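Local coordinates for surface-associated protein CshB (Streptococcus gordonii, PDB 6YZG) that probably binds fibronectin and so helps attach the streptococcal cell to host surfaces as a cell-wall-anchored adhesin, here represented by its non-repetitive domain 2 and adjoining sequence, at residues A[155-160]-A[222-227]; A[49-54]-A[208-213]. All blocks are in the same frame, centred on the assembly; numbering follows the deposited sequence.

Interaction 1: A[155-160]-A[222-227]; sequences IFTTNG and SQVFGP
Phe156 and Phe225, paired across two antiparallel strands, leave their backbones by different torsions: CG of Phe156 lies anti to its carbonyl carbon (chi1 -52°), CG of Phe225 anti to its backbone N (chi1 -172°). The two side chains nevertheless run side by side on the same face of the sheet, where Phe156 CD1 meets the edge of the other ring at CD2, 3.9 Å away, and the edge of the Phe156 ring lies against Phe225 O. On the other face, CG2 of Ile155 and CG1 of Val224, each anti to its own backbone N, touch at 3.7 Å, while Ile155 CG1 packs on Pro227 CD at 3.9 Å. Phe156 and Phe225 form a hydrogen-bonded antiparallel pair: Phe156 N gives to Phe225 O at 2.9 Å, and Phe225 N returns a bond to Phe156 O over 2.9 Å. Thr157 and Val224 make the following non-hydrogen-bonded pair, and Thr158 N then reaches Gln223 O at 3.1 Å. Past the strand, Thr158 OG1 accepts from Gly160 N at 2.8 Å, an ST turn, and the extended Gln223 side chain runs along this turn. Gly226 has a phi of 93°, a backbone shape that suits glycine, and it is followed by a cis peptide to Pro227. Strand 224-229 is central in a three-stranded sheet of the chain, and the outer edge of strand 153-158 pairs with an antiparallel strand of the second subunit. Phe248 of that subunit meets Phe156 edge-to-face, and its Val238 packs on Phe225, so the strand pair is part of the subunit interface. The three backbone bonds between the strands give buried polar groups of Phe156, Phe225, Thr158 and Gln223 their partners amid this apolar packing.

Interaction 2: A[49-54]-A[208-213]; sequences EIYKKR and YKYLSP
Lys209 faces helix 49-55 at Arg54, the two CB atoms 4.0 Å apart. Its side chain, bent at chi2 (-53°) and chi4 (66°), curls round so that NZ donates to Arg54 O at 3.0 Å, from a position tilted out of the carbonyl plane. In exchange Lys209 O accepts from Arg54 NH1 at 2.8 Å; the oxygen lies in the guanidinium plane, but the nitrogen stands well above the plane of the carbonyl. At Tyr210, Tyr51 CE1 comes to the edge of the ring near CE1, 3.8 Å away, the two rings meeting obliquely. Both hydroxyls are engaged farther off, Tyr51 OH with Thr63 and Tyr210 OH with Asn120. The contact thus clamps a single short helix of non-repetitive domain 2 to the loop between helix 198-201 and strand 224-229, joining parts of the chain more than 150 residues apart. Tyr210 O receives a bond from a water at 2.8 Å, and that water accepts from Arg54 NH1 at 3.0 Å, giving the same nitrogen a second, mediated hold on the loop. Leu211 contributes its carbonyl oxygen beside NH1, at an angle poor for bonding. Pro213 lays CD over one face of the guanidinium, 3.4 Å from NH2 and offset toward the rim, while Asp285 of the second subunit forms a salt bridge with Arg54 NE.

Interaction 1 is buried almost throughout, whereas interaction 2 is only partly so, with lysines of its helix reaching solvent. Their centres lie about 12 Å apart and their segments alternate along the chain. They also touch: Tyr210 O packs against Pro227 CD at 3.1 Å, and Arg54 NH2 against Val224 CG1 at 3.7 Å, so helix 49-55 and the 208-213 loop cover the Ile155 and Val224 face of the strands. Backbone hydrogen bonds and apolar side chains hold the strand pair; polar side chains reaching backbone oxygens, a water, a tyrosine pair and a proline hold helix and loop. Both contacts border the second subunit, interaction 1 chiefly by continuing the sheet, interaction 2 partly through Asp285 of that subunit.

Interaction 1: A[155-160]-A[222-227]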
# COMPACT_ATOMS: atom_id res chain seq x y z
N ILE A 155 -0.86 -17.08 2.98
CA ILE A 155 -0.29 -18.06 3.93
C ILE A 155 0.43 -19.11 3.09
O ILE A 155 -0.15 -19.61 2.12
CB ILE A 155 -1.38 -18.71 4.80
CG1 ILE A 155 -2.10 -17.64 5.64
CG2 ILE A 155 -0.79 -19.80 5.67
CD1 ILE A 155 -3.42 -18.12 6.20
N PHE A 156 1.60 -19.56 3.52
CA PHE A 156 2.44 -20.56 2.85
C PHE A 156 2.62 -21.76 3.76
O PHE A 156 3.01 -21.56 4.94
CB PHE A 156 3.81 -19.95 2.53
CG PHE A 156 3.78 -18.64 1.77
CD1 PHE A 156 3.48 -17.48 2.47
CD2 PHE A 156 3.95 -18.59 0.39
CE1 PHE A 156 3.43 -16.26 1.82
CE2 PHE A 156 3.89 -17.36 -0.27
CZ PHE A 156 3.62 -16.21 0.47
N THR A 157 2.41 -22.95 3.23
CA THR A 157 2.66 -24.18 4.00
C THR A 157 3.66 -25.05 3.27
O THR A 157 3.82 -25.03 2.06
CB THR A 157 1.39 -24.95 4.34
OG1 THR A 157 0.89 -25.54 3.14
CG2 THR A 157 0.33 -24.06 4.98
N THR A 158 4.34 -25.89 4.07
CA THR A 158 5.33 -26.82 3.54
C THR A 158 5.33 -28.11 4.37
O THR A 158 5.03 -28.07 5.57
CB THR A 158 6.74 -26.20 3.58
OG1 THR A 158 7.66 -27.13 3.01
CG2 THR A 158 7.19 -25.77 4.97
N ASN A 159 5.73 -29.22 3.76
CA ASN A 159 6.07 -30.44 4.51
C ASN A 159 7.58 -30.65 4.49
O ASN A 159 8.04 -31.71 4.95
CB ASN A 159 5.29 -31.67 4.02
CG ASN A 159 5.82 -32.19 2.74
OD1 ASN A 159 6.62 -31.56 2.05
ND2 ASN A 159 5.35 -33.38 2.36
N GLY A 160 8.36 -29.66 4.08
CA GLY A 160 9.82 -29.67 4.17
C GLY A 160 10.32 -28.92 5.37
O GLY A 160 9.60 -28.80 6.39
N SER A 222 8.83 -22.73 11.38
CA SER A 222 7.65 -23.58 11.40
C SER A 222 7.27 -23.89 9.96
O SER A 222 7.88 -23.33 9.04
CB SER A 222 6.47 -22.91 12.12
OG SER A 222 5.80 -21.99 11.29
N GLN A 223 6.23 -24.67 9.80
CA GLN A 223 5.79 -25.06 8.44
C GLN A 223 4.65 -24.17 7.94
O GLN A 223 4.14 -24.46 6.84
CB GLN A 223 5.46 -26.55 8.38
CG GLN A 223 6.68 -27.44 8.49
CD GLN A 223 6.42 -28.92 8.42
OE1 GLN A 223 7.22 -29.68 7.81
NE2 GLN A 223 5.37 -29.36 9.03
N VAL A 224 4.31 -23.09 8.63
CA VAL A 224 3.26 -22.14 8.21
C VAL A 224 3.81 -20.74 8.30
O VAL A 224 4.19 -20.31 9.40
CB VAL A 224 2.02 -22.31 9.10
CG1 VAL A 224 0.91 -21.39 8.58
CG2 VAL A 224 1.58 -23.76 9.15
N PHE A 225 3.85 -19.99 7.21
CA PHE A 225 4.36 -18.61 7.15
C PHE A 225 3.27 -17.65 6.72
O PHE A 225 2.54 -17.93 5.78
CB PHE A 225 5.51 -18.50 6.16
CG PHE A 225 6.22 -17.17 6.16
CD1 PHE A 225 6.95 -16.75 7.26
CD2 PHE A 225 6.13 -16.32 5.08
CE1 PHE A 225 7.59 -15.51 7.25
CE2 PHE A 225 6.78 -15.09 5.06
CZ PHE A 225 7.46 -14.70 6.16
N GLY A 226 3.22 -16.54 7.44
CA GLY A 226 2.25 -15.49 7.13
C GLY A 226 0.97 -15.65 7.92
O GLY A 226 0.82 -16.59 8.62
N PRO A 227 -0.02 -14.78 7.70
CA PRO A 227 0.07 -13.68 6.77
C PRO A 227 0.79 -12.44 7.29
O PRO A 227 0.69 -12.07 8.37
CB PRO A 227 -1.42 -13.39 6.49
CG PRO A 227 -2.06 -13.67 7.80
CD PRO A 227 -1.34 -14.92 8.27

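Interaction 2: A[49-54]-A[208-213]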
# COMPACT_ATOMS: atom_id res chain seq x y z
N GLU A 49 -6.40 -28.95 8.26
CA GLU A 49 -6.23 -29.45 9.65
C GLU A 49 -5.53 -28.38 10.49
O GLU A 49 -5.77 -28.33 11.63
CB GLU A 49 -5.42 -30.75 9.66
CG GLU A 49 -6.14 -31.88 8.99
CD GLU A 49 -7.11 -32.69 9.80
OE1 GLU A 49 -7.10 -32.59 11.02
OE2 GLU A 49 -7.84 -33.49 9.19
N ILE A 50 -4.68 -27.56 9.87
CA ILE A 50 -4.05 -26.43 10.58
C ILE A 50 -5.15 -25.55 11.20
O ILE A 50 -5.13 -25.21 12.37
CB ILE A 50 -3.12 -25.62 9.66
CG1 ILE A 50 -1.97 -26.46 9.06
CG2 ILE A 50 -2.64 -24.41 10.42
CD1 ILE A 50 -1.54 -25.90 7.75
N TYR A 51 -6.10 -25.15 10.36
CA TYR A 51 -7.20 -24.27 10.80
C TYR A 51 -8.12 -25.03 11.82
O TYR A 51 -8.46 -24.40 12.82
CB TYR A 51 -7.99 -23.83 9.56
CG TYR A 51 -9.13 -22.92 9.89
CD1 TYR A 51 -8.97 -21.53 10.01
CD2 TYR A 51 -10.40 -23.46 10.11
CE1 TYR A 51 -10.03 -20.70 10.25
CE2 TYR A 51 -11.47 -22.62 10.36
CZ TYR A 51 -11.29 -21.25 10.42
OH TYR A 51 -12.38 -20.45 10.74
N LYS A 52 -8.39 -26.29 11.53
CA LYS A 52 -9.20 -27.16 12.47
C LYS A 52 -8.59 -27.05 13.86
O LYS A 52 -9.32 -26.76 14.85
CB LYS A 52 -9.23 -28.58 11.96
CG LYS A 52 -9.98 -29.51 12.91
CD LYS A 52 -9.81 -30.93 12.57
CE LYS A 52 -10.81 -31.77 13.35
NZ LYS A 52 -10.49 -33.21 13.18
N LYS A 53 -7.27 -27.20 13.97
CA LYS A 53 -6.63 -27.15 15.30
C LYS A 53 -6.66 -25.75 15.92
O LYS A 53 -6.75 -25.65 17.11
CB LYS A 53 -5.24 -27.78 15.23
CG LYS A 53 -5.25 -29.25 14.86
CD LYS A 53 -3.92 -29.87 14.59
CE LYS A 53 -4.00 -31.18 13.82
NZ LYS A 53 -2.65 -31.70 13.49
N ARG A 54 -6.56 -24.70 15.11
CA ARG A 54 -6.60 -23.35 15.65
C ARG A 54 -7.99 -23.02 16.21
O ARG A 54 -8.04 -22.25 17.16
CB ARG A 54 -6.21 -22.30 14.60
CG ARG A 54 -4.76 -22.46 14.14
CD ARG A 54 -4.48 -21.40 13.13
NE ARG A 54 -3.07 -21.39 12.66
CZ ARG A 54 -2.60 -20.52 11.80
NH1 ARG A 54 -3.39 -19.64 11.21
NH2 ARG A 54 -1.34 -20.60 11.35
N TYR A 208 -9.65 -14.31 12.42
CA TYR A 208 -8.58 -14.12 13.42
C TYR A 208 -7.70 -15.37 13.48
O TYR A 208 -6.51 -15.24 13.89
CB TYR A 208 -9.16 -13.82 14.81
CG TYR A 208 -9.97 -12.57 14.80
CD1 TYR A 208 -9.39 -11.35 14.50
CD2 TYR A 208 -11.32 -12.62 15.11
CE1 TYR A 208 -10.15 -10.17 14.52
CE2 TYR A 208 -12.09 -11.48 15.06
CZ TYR A 208 -11.51 -10.25 14.77
OH TYR A 208 -12.32 -9.14 14.74
N LYS A 209 -8.23 -16.52 13.11
CA LYS A 209 -7.44 -17.78 13.12
C LYS A 209 -6.79 -18.00 11.73
O LYS A 209 -6.15 -19.04 11.57
CB LYS A 209 -8.22 -18.98 13.64
CG LYS A 209 -8.66 -18.80 15.09
CD LYS A 209 -7.49 -18.43 16.00
CE LYS A 209 -7.87 -18.16 17.45
NZ LYS A 209 -8.37 -19.38 18.12
N TYR A 210 -6.87 -17.09 10.78
CA TYR A 210 -5.93 -17.03 9.62
C TYR A 210 -4.63 -16.40 10.08
O TYR A 210 -3.63 -16.60 9.41
CB TYR A 210 -6.55 -16.29 8.44
CG TYR A 210 -7.40 -17.12 7.52
CD1 TYR A 210 -8.39 -17.97 7.98
CD2 TYR A 210 -7.23 -17.04 6.15
CE1 TYR A 210 -9.15 -18.71 7.11
CE2 TYR A 210 -8.00 -17.76 5.26
CZ TYR A 210 -8.96 -18.61 5.74
OH TYR A 210 -9.80 -19.31 4.89
N LEU A 211 -4.63 -15.53 11.09
CA LEU A 211 -3.43 -14.82 11.51
C LEU A 211 -2.43 -15.78 12.09
O LEU A 211 -2.78 -16.82 12.66
CB LEU A 211 -3.86 -13.73 12.50
CG LEU A 211 -4.83 -12.69 11.96
CD1 LEU A 211 -5.07 -11.62 13.01
CD2 LEU A 211 -4.41 -12.17 10.63
N SER A 212 -1.16 -15.42 11.97
CA SER A 212 -0.09 -16.27 12.55
C SER A 212 -0.21 -16.32 14.06
O SER A 212 -0.36 -15.29 14.73
CB SER A 212 1.27 -15.75 12.16
OG SER A 212 2.25 -16.68 12.64
N PRO A 213 -0.03 -17.48 14.66
CA PRO A 213 0.14 -17.58 16.12
C PRO A 213 1.41 -16.88 16.59
O PRO A 213 1.51 -16.47 17.72
CB PRO A 213 0.32 -19.10 16.32
CG PRO A 213 -0.37 -19.74 15.21
CD PRO A 213 -0.16 -18.80 14.04
O HOH W 1 -1.35 -18.19 9.60